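Local coordinates for protein DNA polymerase sliding clamp 2 (Thermococcus kodakarensis, PDB 3LX2) that probably serves as a ring-shaped sliding clamp, a homotrimer that encircles DNA and tethers the replicative polymerase and other proteins to it, at residues Asn52-Glu55 against Met56-Ser59; Ala134-Ala138 against Gly139-Arg143; Phe157-Pro161 against Glu162-Phe166. All blocks are in the same frame, centred on the assembly; numbering follows the deposited sequence.

Contact 1: residues Asn52-Glu55 against Met56-Ser59; sequences NLPE and MLFS
F58 folds back beside the short 3-10 turn that follows strand 47-54, so that one edge of its ring borders the carbonyl oxygens of L53, P54 and E55. With CG anti to the carbonyl carbon (chi1 -62°), the side chain turns back toward the strand. F58 CB starts 3.5 Å from E55 O. The CD2 edge then runs past E55 O and P54 O, and F58 CE2 passes 3.6 Å from L53 O, all three oxygens near the plane of the ring. At the tip, F58 CZ reaches the CB of L53, a buried residue whose side chain also packs on F13 and L16 of helix 10-21. F7 and Y61 meet the F58 ring as well, which places the ring in the interior of the N-terminal clamp domain. Two backbone bonds of the i to i+3 kind close the turn: L57 N to P54 O, nearly straight at the hydrogen (169°), and F58 N to E55 O at 3.0 Å, with the donor above the carbonyl plane. The L57 side chain meets P54 and L53, crossing that of L53 at about a right angle. L57 CD1 sits 3.7 Å from P54 CD and 4.1 Å from L53 CD2.

Contact 2: residues Ala134-Ala138 against Gly139-Arg143; sequences AVVLA and GALKR
V136 and L141 supply the apolar part of this strand-to-helix junction. The CG2 methyl of V136 meets L141 from its methine side, 3.5 Å from L141 CG and a little farther from both leucine methyls, and the two side chains cross at about a right angle. Both residues also pack on I220 of strand 217-222. Backbone hydrogen bonds start the helix. L137, at the N-cap position, offers its carbonyl to L141 N at 3.3 Å, the donor lying nearly along the C=O axis, and more weakly to A140 N. In the next step K142 N reaches A138 O at 2.7 Å. The aliphatic part of K142 lies against that same oxygen, with K142 CG 3.3 Å from A138 O. The polar ends of K142 and R143 find partners beyond the two segments. K142 NZ is hydrogen-bonded to the carbonyl of L212, with a long, weak ion pair to D214, and a sulfate ion is bound about 5 Å from its side chain. R143 forms a salt bridge to D87 of a second subunit. Strand 134-137 and helix 139-143 run at 86° to each other, a strand-to-helix junction of the PCNA clamp fold beside the subunit interface of the ring.

Contact 3: residues Phe157-Pro161 against Glu162-Phe166; sequences FMATP and EKLTF
F157 and F166 face each other across a non-hydrogen-bonded pair of an antiparallel beta hairpin, and their rings form a T-shaped stack. F166 is the edge partner: its CE1 stands 3.6 Å above the F157 ring plane, offset toward the rim close to F157 CE1. The centroids are 5.0 Å apart and the planes meet at 79°. With chi1 at -88° for F157 and -49° for F166, both rings stand on the same face of the hairpin. F222 adds another edge-to-face partner to F157, while F166 packs on L141 and A144 of helix 138-151. A159 and L164 point to this same face. M158 and T165 point to the other, where T165 packs on R176 and V178; their backbones form the hydrogen-bonded pair, T165 N to M158 O at 2.9 Å and M158 N to T165 O at 3.0 Å. Toward the turn, T160 N takes a lone pair of K163 O in its carbonyl plane. The side chains of T160 and K163 lie side by side, pointing the same way, with K163 CB 3.0 Å from T160 OG1. T160 OG1 accepts a weak hydrogen bond from E162 N. The chemistry is thus divided along the hairpin: F157, A159, L164 and F166 gather apolar groups on one face, while the turn rests on the T160 N to K163 O bond, with a weak one to T160 OG1.

In the fold
From the N terminus, contact 1 comes first, closing the turn between strand 47-54 and strand 60-63 in the N-terminal domain. Contacts 2 and 3 follow in the C-terminal domain, the first at the step from strand 132-137 into helix 138-151, the second closing the hairpin of strands 154-159 and 164-169. All three are in series, with no nesting or crossing. Contacts 1 and 2 belong to different domains, yet strands 47-54 and 132-137 share one long antiparallel sheet; the centres of the two contacts lie about 26 Å apart. Contacts 2 and 3 touch directly: L141 CD2 lies 3.4 Å from F166 CZ and V136 CG1 3.7 Å from L164 CD2, tying helix, long sheet and hairpin sheet together.

Contact 1: residues Asn52-Glu55 against Met56-Ser59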
loop_
_atom_site.group_PDB
_atom_site.type_symbol
_atom_site.label_atom_id
_atom_site.label_comp_id
_atom_site.label_asym_id
_atom_site.label_seq_id
_atom_site.Cartn_x
_atom_site.Cartn_y
_atom_site.Cartn_z
ATOM N N ASN A 52 -7.416 28.692 14.021
ATOM C CA ASN A 52 -6.772 29.342 15.136
ATOM C C ASN A 52 -5.939 28.433 16.064
ATOM O O ASN A 52 -6.457 27.542 16.723
ATOM C CB ASN A 52 -7.781 30.184 15.908
ATOM C CG ASN A 52 -7.191 30.763 17.164
ATOM O OD1 ASN A 52 -6.519 31.799 17.157
ATOM N ND2 ASN A 52 -7.417 30.065 18.275
ATOM N N LEU A 53 -4.649 28.724 16.136
ATOM C CA LEU A 53 -3.691 27.947 16.903
ATOM C C LEU A 53 -3.026 28.787 18.019
ATOM O O LEU A 53 -1.992 29.425 17.803
ATOM C CB LEU A 53 -2.639 27.322 15.966
ATOM C CG LEU A 53 -3.116 26.370 14.855
ATOM C CD1 LEU A 53 -1.951 25.837 13.964
ATOM C CD2 LEU A 53 -3.944 25.265 15.362
ATOM N N PRO A 54 -3.612 28.783 19.215
ATOM C CA PRO A 54 -3.111 29.618 20.330
ATOM C C PRO A 54 -1.753 29.115 20.822
ATOM O O PRO A 54 -1.499 27.917 20.821
ATOM C CB PRO A 54 -4.170 29.426 21.433
ATOM C CG PRO A 54 -5.359 28.835 20.753
ATOM C CD PRO A 54 -4.819 28.024 19.592
ATOM N N GLU A 55 -0.902 30.019 21.267
ATOM C CA GLU A 55 0.442 29.663 21.731
ATOM C C GLU A 55 0.502 28.531 22.708
ATOM O O GLU A 55 1.452 27.756 22.669
ATOM C CB GLU A 55 1.099 30.848 22.376
ATOM C CG GLU A 55 0.434 31.239 23.676
ATOM C CD GLU A 55 1.105 32.407 24.310
ATOM O OE1 GLU A 55 2.345 32.512 24.247
ATOM O OE2 GLU A 55 0.377 33.244 24.860
ATOM N N MET A 56 -0.490 28.401 23.588
ATOM C CA MET A 56 -0.449 27.282 24.573
ATOM C C MET A 56 -0.300 25.851 23.951
ATOM O O MET A 56 0.096 24.902 24.644
ATOM C CB MET A 56 -1.641 27.320 25.549
ATOM C CG MET A 56 -2.915 26.698 25.019
ATOM S SD MET A 56 -4.238 26.559 26.290
ATOM C CE MET A 56 -4.445 28.354 26.491
ATOM N N LEU A 57 -0.621 25.709 22.655
ATOM C CA LEU A 57 -0.530 24.413 21.953
ATOM C C LEU A 57 0.899 23.965 21.683
ATOM O O LEU A 57 1.169 22.784 21.446
ATOM C CB LEU A 57 -1.309 24.509 20.621
ATOM C CG LEU A 57 -2.805 24.244 20.707
ATOM C CD1 LEU A 57 -3.395 24.583 19.386
ATOM C CD2 LEU A 57 -2.957 22.772 20.992
ATOM N N PHE A 58 1.813 24.913 21.751
ATOM C CA PHE A 58 3.194 24.731 21.302
ATOM C C PHE A 58 4.174 24.495 22.464
ATOM O O PHE A 58 4.059 25.199 23.443
ATOM C CB PHE A 58 3.586 25.979 20.468
ATOM C CG PHE A 58 2.742 26.152 19.227
ATOM C CD1 PHE A 58 3.121 25.560 18.023
ATOM C CD2 PHE A 58 1.527 26.851 19.269
ATOM C CE1 PHE A 58 2.307 25.707 16.841
ATOM C CE2 PHE A 58 0.706 26.997 18.102
ATOM C CZ PHE A 58 1.100 26.409 16.892
ATOM N N SER A 59 5.116 23.532 22.377
ATOM C CA SER A 59 6.129 23.379 23.443
ATOM C C SER A 59 6.909 24.659 23.761
ATOM O O SER A 59 7.126 24.964 24.924
ATOM C CB SER A 59 7.155 22.317 23.137
ATOM O OG SER A 59 6.601 21.263 22.425
#

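Contact 2: residues Ala134-Ala138 against Gly139-Arg143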
loop_
_atom_site.group_PDB
_atom_site.type_symbol
_atom_site.label_atom_id
_atom_site.label_comp_id
_atom_site.label_asym_id
_atom_site.label_seq_id
_atom_site.Cartn_x
_atom_site.Cartn_y
_atom_site.Cartn_z
ATOM N N ALA A 134 -24.826 19.569 15.549
ATOM C CA ALA A 134 -24.616 18.225 16.017
ATOM C C ALA A 134 -23.173 18.028 16.347
ATOM O O ALA A 134 -22.362 18.829 15.942
ATOM C CB ALA A 134 -25.065 17.242 14.990
ATOM N N VAL A 135 -22.858 16.993 17.117
ATOM C CA VAL A 135 -21.476 16.571 17.311
ATOM C C VAL A 135 -21.482 15.118 16.904
ATOM O O VAL A 135 -22.299 14.330 17.394
ATOM C CB VAL A 135 -20.965 16.659 18.794
ATOM C CG1 VAL A 135 -19.448 16.465 18.847
ATOM C CG2 VAL A 135 -21.335 17.999 19.443
ATOM N N VAL A 136 -20.567 14.751 16.021
ATOM C CA VAL A 136 -20.577 13.424 15.474
ATOM C C VAL A 136 -19.164 12.996 15.512
ATOM O O VAL A 136 -18.286 13.851 15.660
ATOM C CB VAL A 136 -20.999 13.438 13.995
ATOM C CG1 VAL A 136 -22.348 14.028 13.832
ATOM C CG2 VAL A 136 -19.969 14.258 13.190
ATOM N N LEU A 137 -18.936 11.703 15.356
ATOM C CA LEU A 137 -17.595 11.148 15.263
ATOM C C LEU A 137 -17.124 11.190 13.824
ATOM O O LEU A 137 -17.912 10.950 12.904
ATOM C CB LEU A 137 -17.583 9.702 15.749
ATOM C CG LEU A 137 -17.638 9.312 17.242
ATOM C CD1 LEU A 137 -17.563 7.831 17.339
ATOM C CD2 LEU A 137 -16.447 9.934 18.019
ATOM N N ALA A 138 -15.839 11.447 13.617
ATOM C CA ALA A 138 -15.297 11.633 12.261
ATOM C C ALA A 138 -15.520 10.437 11.357
ATOM O O ALA A 138 -15.818 10.606 10.157
ATOM C CB ALA A 138 -13.805 11.991 12.314
ATOM N N GLY A 139 -15.384 9.236 11.955
ATOM C CA GLY A 139 -15.577 7.944 11.277
ATOM C C GLY A 139 -16.989 7.789 10.758
ATOM O O GLY A 139 -17.209 7.239 9.689
ATOM N N ALA A 140 -17.947 8.313 11.513
ATOM C CA ALA A 140 -19.346 8.294 11.103
ATOM C C ALA A 140 -19.532 9.165 9.863
ATOM O O ALA A 140 -20.004 8.662 8.826
ATOM C CB ALA A 140 -20.267 8.753 12.247
ATOM N N LEU A 141 -19.171 10.448 9.945
ATOM C CA LEU A 141 -19.181 11.295 8.757
ATOM C C LEU A 141 -18.447 10.639 7.620
ATOM O O LEU A 141 -18.976 10.568 6.532
ATOM C CB LEU A 141 -18.566 12.649 8.990
ATOM C CG LEU A 141 -19.446 13.620 9.759
ATOM C CD1 LEU A 141 -19.000 15.042 9.466
ATOM C CD2 LEU A 141 -20.933 13.444 9.430
ATOM N N LYS A 142 -17.235 10.159 7.852
ATOM C CA LYS A 142 -16.449 9.663 6.713
ATOM C C LYS A 142 -17.191 8.507 6.079
ATOM O O LYS A 142 -17.025 8.242 4.914
ATOM C CB LYS A 142 -15.066 9.198 7.121
ATOM C CG LYS A 142 -14.109 10.355 7.345
ATOM C CD LYS A 142 -12.664 9.900 7.411
ATOM C CE LYS A 142 -12.242 9.494 8.782
ATOM N NZ LYS A 142 -10.752 9.314 8.863
ATOM N N ARG A 143 -18.027 7.842 6.862
ATOM C CA ARG A 143 -18.808 6.749 6.353
ATOM C C ARG A 143 -19.810 7.396 5.427
ATOM O O ARG A 143 -19.773 7.184 4.221
ATOM C CB ARG A 143 -19.501 5.978 7.510
ATOM C CG ARG A 143 -20.958 5.422 7.245
ATOM C CD ARG A 143 -21.127 4.328 6.123
ATOM N NE ARG A 143 -20.127 3.232 6.154
ATOM C CZ ARG A 143 -20.295 2.019 6.698
ATOM N NH1 ARG A 143 -21.437 1.657 7.305
ATOM N NH2 ARG A 143 -19.298 1.149 6.634
#

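Contact 3: residues Phe157-Pro161 against Glu162-Phe166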
loop_
_atom_site.group_PDB
_atom_site.type_symbol
_atom_site.label_atom_id
_atom_site.label_comp_id
_atom_site.label_asym_id
_atom_site.label_seq_id
_atom_site.Cartn_x
_atom_site.Cartn_y
_atom_site.Cartn_z
ATOM N N PHE A 157 -27.622 16.820 3.843
ATOM C CA PHE A 157 -27.563 16.874 5.296
ATOM C C PHE A 157 -28.983 17.206 5.690
ATOM O O PHE A 157 -29.522 18.220 5.250
ATOM C CB PHE A 157 -26.599 17.991 5.755
ATOM C CG PHE A 157 -25.163 17.555 5.880
ATOM C CD1 PHE A 157 -24.467 17.740 7.081
ATOM C CD2 PHE A 157 -24.511 16.959 4.820
ATOM C CE1 PHE A 157 -23.156 17.328 7.231
ATOM C CE2 PHE A 157 -23.189 16.526 4.948
ATOM C CZ PHE A 157 -22.498 16.711 6.150
ATOM N N MET A 158 -29.586 16.365 6.522
ATOM C CA MET A 158 -30.944 16.614 7.030
ATOM C C MET A 158 -31.080 16.292 8.515
ATOM O O MET A 158 -30.479 15.329 9.021
ATOM C CB MET A 158 -31.993 15.762 6.311
ATOM C CG MET A 158 -31.879 15.649 4.778
ATOM S SD MET A 158 -33.116 14.449 4.166
ATOM C CE MET A 158 -34.622 15.147 4.892
ATOM N N ALA A 159 -31.916 17.072 9.192
ATOM C CA ALA A 159 -32.250 16.783 10.568
ATOM C C ALA A 159 -33.708 17.044 10.970
ATOM O O ALA A 159 -34.365 17.980 10.506
ATOM C CB ALA A 159 -31.291 17.510 11.521
ATOM N N THR A 160 -34.196 16.153 11.822
ATOM C CA THR A 160 -35.281 16.449 12.756
ATOM C C THR A 160 -34.551 16.510 14.123
ATOM O O THR A 160 -33.299 16.426 14.138
ATOM C CB THR A 160 -36.318 15.325 12.745
ATOM O OG1 THR A 160 -35.783 14.168 13.426
ATOM C CG2 THR A 160 -36.692 14.969 11.289
ATOM N N PRO A 161 -35.299 16.658 15.257
ATOM C CA PRO A 161 -34.670 16.710 16.574
ATOM C C PRO A 161 -34.176 15.360 17.128
ATOM O O PRO A 161 -33.367 15.353 18.062
ATOM C CB PRO A 161 -35.780 17.281 17.465
ATOM C CG PRO A 161 -36.674 18.007 16.534
ATOM C CD PRO A 161 -36.690 17.117 15.342
ATOM N N GLU A 162 -34.658 14.252 16.557
ATOM C CA GLU A 162 -34.215 12.902 16.952
ATOM C C GLU A 162 -33.345 12.283 15.881
ATOM O O GLU A 162 -32.793 11.193 16.086
ATOM C CB GLU A 162 -35.398 11.932 17.165
ATOM C CG GLU A 162 -36.414 12.248 18.285
ATOM C CD GLU A 162 -37.471 13.283 17.875
ATOM O OE1 GLU A 162 -37.610 13.595 16.654
ATOM O OE2 GLU A 162 -38.154 13.790 18.802
ATOM N N LYS A 163 -33.236 12.965 14.740
ATOM C CA LYS A 163 -32.773 12.318 13.525
ATOM C C LYS A 163 -31.756 13.123 12.705
ATOM O O LYS A 163 -32.069 14.229 12.185
ATOM C CB LYS A 163 -33.974 11.916 12.650
ATOM C CG LYS A 163 -33.852 10.512 12.012
ATOM C CD LYS A 163 -35.190 10.060 11.361
ATOM C CE LYS A 163 -35.580 8.610 11.759
ATOM N NZ LYS A 163 -37.032 8.312 11.486
ATOM N N LEU A 164 -30.557 12.540 12.576
ATOM C CA LEU A 164 -29.517 13.069 11.696
ATOM C C LEU A 164 -29.294 12.097 10.557
ATOM O O LEU A 164 -28.839 10.962 10.761
ATOM C CB LEU A 164 -28.196 13.323 12.458
ATOM C CG LEU A 164 -27.084 14.013 11.632
ATOM C CD1 LEU A 164 -27.367 15.463 11.401
ATOM C CD2 LEU A 164 -25.728 13.871 12.290
ATOM N N THR A 165 -29.604 12.556 9.356
ATOM C CA THR A 165 -29.624 11.694 8.190
ATOM C C THR A 165 -28.774 12.292 7.068
ATOM O O THR A 165 -28.960 13.469 6.751
ATOM C CB THR A 165 -31.081 11.586 7.631
ATOM O OG1 THR A 165 -32.027 11.229 8.670
ATOM C CG2 THR A 165 -31.138 10.569 6.474
ATOM N N PHE A 166 -27.881 11.497 6.465
ATOM C CA PHE A 166 -27.103 11.881 5.285
ATOM C C PHE A 166 -27.444 11.075 4.006
ATOM O O PHE A 166 -27.176 9.875 3.933
ATOM C CB PHE A 166 -25.643 11.636 5.562
ATOM C CG PHE A 166 -25.188 12.182 6.846
ATOM C CD1 PHE A 166 -24.854 13.530 6.956
ATOM C CD2 PHE A 166 -25.092 11.354 7.967
ATOM C CE1 PHE A 166 -24.426 14.050 8.168
ATOM C CE2 PHE A 166 -24.658 11.867 9.163
ATOM C CZ PHE A 166 -24.324 13.222 9.263
#